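PDB 1LQT: NADPH-ferredoxin reductase FprA from Mycobacterium tuberculosis, which binds FAD and catalyses electron transfer between NADPH and ferredoxin, and may supply electrons to P450 systems. Local coordinates for residues V53-P58 and A174-A179; D427-A432 and V442-L447. All coordinates share one frame; numbering follows the deposited sequence.

Contact 1: V53-P58 and A174-A179; sequences VAPDHP and ARTDIA. With FAD (flavin-adenine dinucleotide), chain H.
P55 packs its ring against the turn T176-I178, and no direct hydrogen bond joins the two segments. The tight part lies round P55 CB. It meets D177 OD1 at 3.4 Å and T176 OG1 at 3.6 Å. Next to it, P55 CG rests on I178 CB at 3.9 Å, the pyrrolidine ring and the isoleucine crossing obliquely. D177 turns its carboxylate back to this ring because CG sits between the backbone N and the carbonyl carbon (chi1 70°).

Both segments are shaped by turns. A54-H57 is a type I beta turn, with H57 N bonded to A54 O and P55 at its second position. On the other segment T176 OG1 accepts from I178 N at 3.1 Å, which makes an ST turn; the same hydroxyl is bonded to L173 O. A179 then takes the N-cap position, just before helix 180-186.

The segment 53-58 also borders the flavin. V53 CG2 is 3.6 Å from FAD N5, and H57 belongs to the pockets of both FAD and the NADP derivative. H57 NE2 is hydrogen-bonded to E214.

The side towards D56 is looser and more open to solvent. D56 CA only approaches T176 CG2, at 4.3 Å, and its carboxylate is engaged by R164. On the D177 side of the P55 carbonyl, a water bridges the backbones, donating to P55 O at 2.7 Å and accepting from D177 N at 3.0 Å.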
loop_
_atom_site.group_PDB
_atom_site.type_symbol
_atom_site.label_atom_id
_atom_site.label_comp_id
_atom_site.label_asym_id
_atom_site.label_seq_id
_atom_site.Cartn_x
_atom_site.Cartn_y
_atom_site.Cartn_z
ATOM N N VAL A 53 1.959 -0.462 5.853
ATOM C CA VAL A 53 2.792 -1.327 6.649
ATOM C C VAL A 53 2.042 -1.670 7.928
ATOM O O VAL A 53 1.486 -0.798 8.606
ATOM C CB VAL A 53 4.159 -0.673 6.948
ATOM C CG1 VAL A 53 4.971 -1.558 7.860
ATOM C CG2 VAL A 53 4.927 -0.382 5.667
ATOM N N ALA A 54 2.014 -2.950 8.267
ATOM C CA ALA A 54 1.222 -3.417 9.368
ATOM C C ALA A 54 1.684 -2.847 10.704
ATOM O O ALA A 54 2.867 -2.578 10.891
ATOM C CB ALA A 54 1.276 -4.925 9.405
ATOM N N PRO A 55 0.755 -2.708 11.646
ATOM C CA PRO A 55 1.130 -2.137 12.955
ATOM C C PRO A 55 2.088 -3.027 13.757
ATOM O O PRO A 55 2.743 -2.542 14.648
ATOM C CB PRO A 55 -0.222 -1.919 13.632
ATOM C CG PRO A 55 -1.117 -2.900 12.992
ATOM C CD PRO A 55 -0.698 -2.923 11.528
ATOM N N ASP A 56 2.128 -4.321 13.438
ATOM C CA ASP A 56 3.107 -5.224 14.034
ATOM C C ASP A 56 4.381 -5.324 13.215
ATOM O O ASP A 56 5.219 -6.188 13.468
ATOM C CB ASP A 56 2.493 -6.596 14.325
ATOM C CG ASP A 56 2.063 -7.333 13.088
ATOM O OD1 ASP A 56 1.865 -6.681 12.030
ATOM O OD2 ASP A 56 1.880 -8.574 13.136
ATOM N N HIS A 57 4.575 -4.398 12.265
ATOM C CA HIS A 57 5.815 -4.297 11.481
ATOM C C HIS A 57 6.446 -2.894 11.705
ATOM O O HIS A 57 6.748 -2.168 10.749
ATOM C CB HIS A 57 5.562 -4.515 9.970
ATOM C CG HIS A 57 5.386 -5.952 9.570
ATOM N ND1 HIS A 57 4.725 -6.326 8.430
ATOM C CD2 HIS A 57 5.934 -7.088 10.060
ATOM C CE1 HIS A 57 4.751 -7.640 8.309
ATOM N NE2 HIS A 57 5.456 -8.133 9.306
ATOM N N PRO A 58 6.663 -2.475 12.945
ATOM C CA PRO A 58 7.194 -1.120 13.160
ATOM C C PRO A 58 8.599 -0.889 12.639
ATOM O O PRO A 58 8.952 0.248 12.287
ATOM C CB PRO A 58 7.195 -0.971 14.691
ATOM C CG PRO A 58 7.350 -2.379 15.185
ATOM C CD PRO A 58 6.473 -3.174 14.237
ATOM N N ALA A 174 -2.452 -4.394 21.225
ATOM C CA ALA A 174 -2.682 -3.208 22.042
ATOM C C ALA A 174 -1.425 -2.406 22.302
ATOM O O ALA A 174 -1.517 -1.275 22.757
ATOM C CB ALA A 174 -3.387 -3.594 23.366
ATOM N N ARG A 175 -0.248 -2.964 22.035
ATOM C CA ARG A 175 1.024 -2.273 22.213
ATOM C C ARG A 175 1.565 -1.729 20.888
ATOM O O ARG A 175 2.700 -1.277 20.830
ATOM C CB ARG A 175 2.056 -3.180 22.888
ATOM C CG ARG A 175 1.601 -3.712 24.235
ATOM C CD ARG A 175 1.246 -2.642 25.229
ATOM N NE ARG A 175 0.855 -3.242 26.506
ATOM C CZ ARG A 175 0.721 -2.579 27.638
ATOM N NH1 ARG A 175 0.916 -1.277 27.697
ATOM N NH2 ARG A 175 0.393 -3.239 28.734
ATOM N N THR A 176 0.749 -1.748 19.844
ATOM C CA THR A 176 1.140 -1.249 18.532
ATOM C C THR A 176 0.373 0.037 18.239
ATOM O O THR A 176 -0.532 0.423 18.983
ATOM C CB THR A 176 0.835 -2.258 17.389
ATOM O OG1 THR A 176 -0.585 -2.304 17.146
ATOM C CG2 THR A 176 1.368 -3.650 17.686
ATOM N N ASP A 177 0.676 0.644 17.102
ATOM C CA ASP A 177 -0.032 1.827 16.646
ATOM C C ASP A 177 -1.261 1.516 15.827
ATOM O O ASP A 177 -1.776 2.388 15.134
ATOM C CB ASP A 177 0.919 2.780 15.905
ATOM C CG ASP A 177 1.376 2.286 14.585
ATOM O OD1 ASP A 177 0.945 1.203 14.125
ATOM O OD2 ASP A 177 2.176 3.022 13.932
ATOM N N ILE A 178 -1.799 0.314 15.956
ATOM C CA ILE A 178 -3.068 -0.036 15.329
ATOM C C ILE A 178 -4.140 0.972 15.726
ATOM O O ILE A 178 -4.147 1.505 16.845
ATOM C CB ILE A 178 -3.476 -1.481 15.738
ATOM C CG1 ILE A 178 -4.594 -2.019 14.848
ATOM C CG2 ILE A 178 -3.824 -1.544 17.231
ATOM C CD1 ILE A 178 -4.827 -3.509 15.038
ATOM N N ALA A 179 -5.093 1.201 14.834
ATOM C CA ALA A 179 -6.207 2.071 15.132
ATOM C C ALA A 179 -6.969 1.581 16.364
ATOM O O ALA A 179 -7.302 0.394 16.481
ATOM C CB ALA A 179 -7.158 2.088 13.968
HETATM P PA FAD H . 2.238 5.244 -1.523
HETATM O O1A FAD H . 0.890 4.656 -1.635
HETATM O O2A FAD H . 3.127 4.855 -0.400
HETATM O O5B FAD H . 2.099 6.836 -1.459
HETATM C C5B FAD H . 1.160 7.507 -2.307
HETATM C C4B FAD H . 0.843 8.837 -1.633
HETATM O O4B FAD H . 0.151 9.636 -2.590
HETATM C C3B FAD H . -0.070 8.715 -0.408
HETATM O O3B FAD H . 0.415 9.448 0.694
HETATM C C2B FAD H . -1.388 9.230 -0.923
HETATM O O2B FAD H . -2.270 9.742 0.050
HETATM C C1B FAD H . -0.929 10.279 -1.943
HETATM N N9A FAD H . -1.922 10.626 -2.951
HETATM C C8A FAD H . -2.658 9.749 -3.700
HETATM N N7A FAD H . -3.466 10.374 -4.548
HETATM C C5A FAD H . -3.262 11.718 -4.304
HETATM C C6A FAD H . -3.836 12.857 -4.874
HETATM N N6A FAD H . -4.720 12.829 -5.858
HETATM N N1A FAD H . -3.400 14.061 -4.410
HETATM C C2A FAD H . -2.447 14.104 -3.440
HETATM N N3A FAD H . -1.855 13.054 -2.857
HETATM C C4A FAD H . -2.297 11.882 -3.324
HETATM N N1 FAD H . 7.027 -2.543 1.850
HETATM C C2 FAD H . 8.054 -2.892 2.676
HETATM O O2 FAD H . 9.211 -2.690 2.360
HETATM N N3 FAD H . 7.761 -3.509 3.881
HETATM C C4 FAD H . 6.496 -3.720 4.344
HETATM O O4 FAD H . 6.299 -4.248 5.462
HETATM C C4X FAD H . 5.446 -3.312 3.514
HETATM N N5 FAD H . 4.138 -3.467 3.916
HETATM C C5X FAD H . 3.119 -3.099 3.074
HETATM C C6 FAD H . 1.813 -3.278 3.459
HETATM C C7 FAD H . 0.752 -2.994 2.617
HETATM C C7M FAD H . -0.663 -3.189 3.088
HETATM C C8 FAD H . 1.035 -2.475 1.348
HETATM C C8M FAD H . -0.076 -2.170 0.381
HETATM C C9 FAD H . 2.354 -2.266 0.950
HETATM C C9A FAD H . 3.409 -2.571 1.799
HETATM N N10 FAD H . 4.741 -2.390 1.412
HETATM C C10 FAD H . 5.755 -2.735 2.271
HETATM C "C1'" FAD H . 5.103 -1.783 0.099
HETATM C "C2'" FAD H . 5.188 -0.260 0.193
HETATM O "O2'" FAD H . 4.057 0.200 0.889
HETATM C "C3'" FAD H . 5.228 0.345 -1.223
HETATM O "O3'" FAD H . 6.388 -0.090 -1.926
HETATM C "C4'" FAD H . 5.335 1.869 -1.280
HETATM O "O4'" FAD H . 4.623 2.483 -0.209
HETATM C "C5'" FAD H . 4.814 2.392 -2.619
HETATM O "O5'" FAD H . 5.159 3.783 -2.636
HETATM P P FAD H . 4.417 4.883 -3.506
HETATM O O1P FAD H . 5.148 6.133 -3.198
HETATM O O2P FAD H . 4.271 4.495 -4.942
HETATM O O3P FAD H . 2.930 4.949 -2.958
HETATM O O HOH W 1 3.293 -0.286 15.987
#

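Contact 2: D427-A432 and V442-L447; sequences DAFERA and VKLASL
This is a helix-to-loop contact near the C terminus, where E430 of helix 420-434 binds the backbone of the returning segment 442-447 at two points. The first is its main chain: V442 N donates to E430 O at 3.0 Å. The second is its side chain: L444 N donates to E430 OE2 at 2.9 Å, with an N-H...O angle of 163°. The donor comes on the anti side of the carboxylate, 33° out of its plane.

E430 CG is anti to the carbonyl carbon (chi1 -67°), and the chain runs extended from there. It passes alongside V442, with CB 3.3 Å from V442 O, and brings OE2 to 3.3 Å from K443 CA. The other oxygen, OE1, forms salt bridges with R50 and R441. The buried carboxylate therefore has partners on both oxygens, and the arginines would probably favour its charged form. K443 NZ is turned elsewhere, to the carbonyls of R50 and N133.

An apolar pair lies beside these bonds. F429 and L444 cross at about a right angle, with F429 CE2 3.8 Å from L444 CD2.

Helix 447-454 covers this pair through I453, and L450 also touches L444. S446 N-caps that helix, while V442 and A445 lie against helix 180-186.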
loop_
_atom_site.group_PDB
_atom_site.type_symbol
_atom_site.label_atom_id
_atom_site.label_comp_id
_atom_site.label_asym_id
_atom_site.label_seq_id
_atom_site.Cartn_x
_atom_site.Cartn_y
_atom_site.Cartn_z
ATOM N N ASP A 427 2.030 14.834 14.578
ATOM C CA ASP A 427 2.948 13.758 14.898
ATOM C C ASP A 427 3.235 13.708 16.400
ATOM O O ASP A 427 3.180 12.649 17.025
ATOM C CB ASP A 427 4.217 13.962 14.088
ATOM C CG ASP A 427 5.245 12.904 14.299
ATOM O OD1 ASP A 427 4.881 11.718 14.369
ATOM O OD2 ASP A 427 6.425 13.231 14.442
ATOM N N ALA A 428 3.557 14.862 16.966
ATOM C CA ALA A 428 3.842 14.918 18.379
ATOM C C ALA A 428 2.639 14.504 19.208
ATOM O O ALA A 428 2.792 13.809 20.218
ATOM C CB ALA A 428 4.292 16.317 18.741
ATOM N N PHE A 429 1.464 14.952 18.814
ATOM C CA PHE A 429 0.246 14.583 19.522
ATOM C C PHE A 429 0.061 13.076 19.531
ATOM O O PHE A 429 -0.222 12.480 20.565
ATOM C CB PHE A 429 -0.923 15.287 18.835
ATOM C CG PHE A 429 -2.244 15.160 19.538
ATOM C CD1 PHE A 429 -2.746 16.199 20.316
ATOM C CD2 PHE A 429 -3.022 14.014 19.403
ATOM C CE1 PHE A 429 -3.970 16.107 20.916
ATOM C CE2 PHE A 429 -4.224 13.917 20.021
ATOM C CZ PHE A 429 -4.697 14.966 20.781
ATOM N N GLU A 430 0.198 12.451 18.374
ATOM C CA GLU A 430 -0.021 11.027 18.251
ATOM C C GLU A 430 0.995 10.241 19.054
ATOM O O GLU A 430 0.658 9.303 19.752
ATOM C CB GLU A 430 0.007 10.623 16.782
ATOM C CG GLU A 430 -1.137 11.167 15.947
ATOM C CD GLU A 430 -1.122 10.633 14.529
ATOM O OE1 GLU A 430 -0.023 10.258 14.051
ATOM O OE2 GLU A 430 -2.195 10.569 13.899
ATOM N N ARG A 431 2.257 10.626 18.963
ATOM C CA ARG A 431 3.291 9.921 19.701
ATOM C C ARG A 431 3.095 10.046 21.204
ATOM O O ARG A 431 3.228 9.086 21.935
ATOM C CB ARG A 431 4.693 10.348 19.273
ATOM C CG ARG A 431 5.116 9.816 17.924
ATOM C CD ARG A 431 6.540 10.153 17.523
ATOM N NE ARG A 431 6.643 11.527 17.071
ATOM C CZ ARG A 431 7.062 12.556 17.798
ATOM N NH1 ARG A 431 7.476 12.416 19.054
ATOM N NH2 ARG A 431 7.048 13.742 17.246
ATOM N N ALA A 432 2.768 11.250 21.669
ATOM C CA ALA A 432 2.556 11.456 23.104
ATOM C C ALA A 432 1.328 10.707 23.590
ATOM O O ALA A 432 1.253 10.346 24.756
ATOM C CB ALA A 432 2.441 12.937 23.419
ATOM N N VAL A 442 -0.768 6.796 18.999
ATOM C CA VAL A 442 -2.194 6.532 18.773
ATOM C C VAL A 442 -2.599 7.515 17.722
ATOM O O VAL A 442 -2.498 8.715 17.919
ATOM C CB VAL A 442 -3.063 6.669 20.042
ATOM C CG1 VAL A 442 -4.495 6.382 19.713
ATOM C CG2 VAL A 442 -2.563 5.788 21.144
ATOM N N LYS A 443 -3.030 7.008 16.582
ATOM C CA LYS A 443 -3.342 7.838 15.448
ATOM C C LYS A 443 -4.690 8.500 15.543
ATOM O O LYS A 443 -5.658 7.937 16.021
ATOM C CB LYS A 443 -3.289 7.009 14.171
ATOM C CG LYS A 443 -1.908 6.553 13.789
ATOM C CD LYS A 443 -1.955 5.675 12.561
ATOM C CE LYS A 443 -0.595 5.221 12.155
ATOM N NZ LYS A 443 -0.685 4.227 11.007
ATOM N N LEU A 444 -4.731 9.723 15.014
ATOM C CA LEU A 444 -5.971 10.447 14.795
ATOM C C LEU A 444 -6.557 9.863 13.491
ATOM O O LEU A 444 -5.935 9.925 12.428
ATOM C CB LEU A 444 -5.656 11.932 14.672
ATOM C CG LEU A 444 -5.115 12.558 15.958
ATOM C CD1 LEU A 444 -4.441 13.860 15.653
ATOM C CD2 LEU A 444 -6.239 12.768 16.959
ATOM N N ALA A 445 -7.749 9.285 13.593
ATOM C CA ALA A 445 -8.263 8.380 12.572
ATOM C C ALA A 445 -9.268 8.985 11.604
ATOM O O ALA A 445 -9.742 8.303 10.711
ATOM C CB ALA A 445 -8.870 7.148 13.231
ATOM N N SER A 446 -9.588 10.254 11.787
ATOM C CA SER A 446 -10.501 10.958 10.897
ATOM C C SER A 446 -9.888 12.281 10.475
ATOM O O SER A 446 -9.068 12.846 11.188
ATOM C CB SER A 446 -11.847 11.248 11.583
ATOM O OG SER A 446 -11.709 12.179 12.638
ATOM N N LEU A 447 -10.343 12.796 9.336
ATOM C CA LEU A 447 -9.910 14.092 8.890
ATOM C C LEU A 447 -10.257 15.146 9.936
ATOM O O LEU A 447 -9.453 16.002 10.238
ATOM C CB LEU A 447 -10.552 14.442 7.553
ATOM C CG LEU A 447 -10.123 15.788 6.968
ATOM C CD1 LEU A 447 -8.631 15.893 6.781
ATOM C CD2 LEU A 447 -10.854 16.019 5.663
#

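Overall arrangement
From the N terminus, the chain first passes V53-P58, in the loop between helices 48-51 and 64-71. It returns at A174-A179, before helix 180-186, and contact 1 closes a loop with 115 residues between its segments. Contact 2 comes much later. It closes a short turn-back of nine residues between helix 420-434 and the approach to helix 447-454. The two loops follow in series and neither nest nor cross. In space their centres are about 13 Å apart, and D177 OD2 packs on K443 CE at 4.0 Å. Contact 1 joins the flavin-side loop to the start of helix 180-186; contact 2 joins helix 420-434 to the loop 442-447, which itself touches helix 180-186 through V442 and A445.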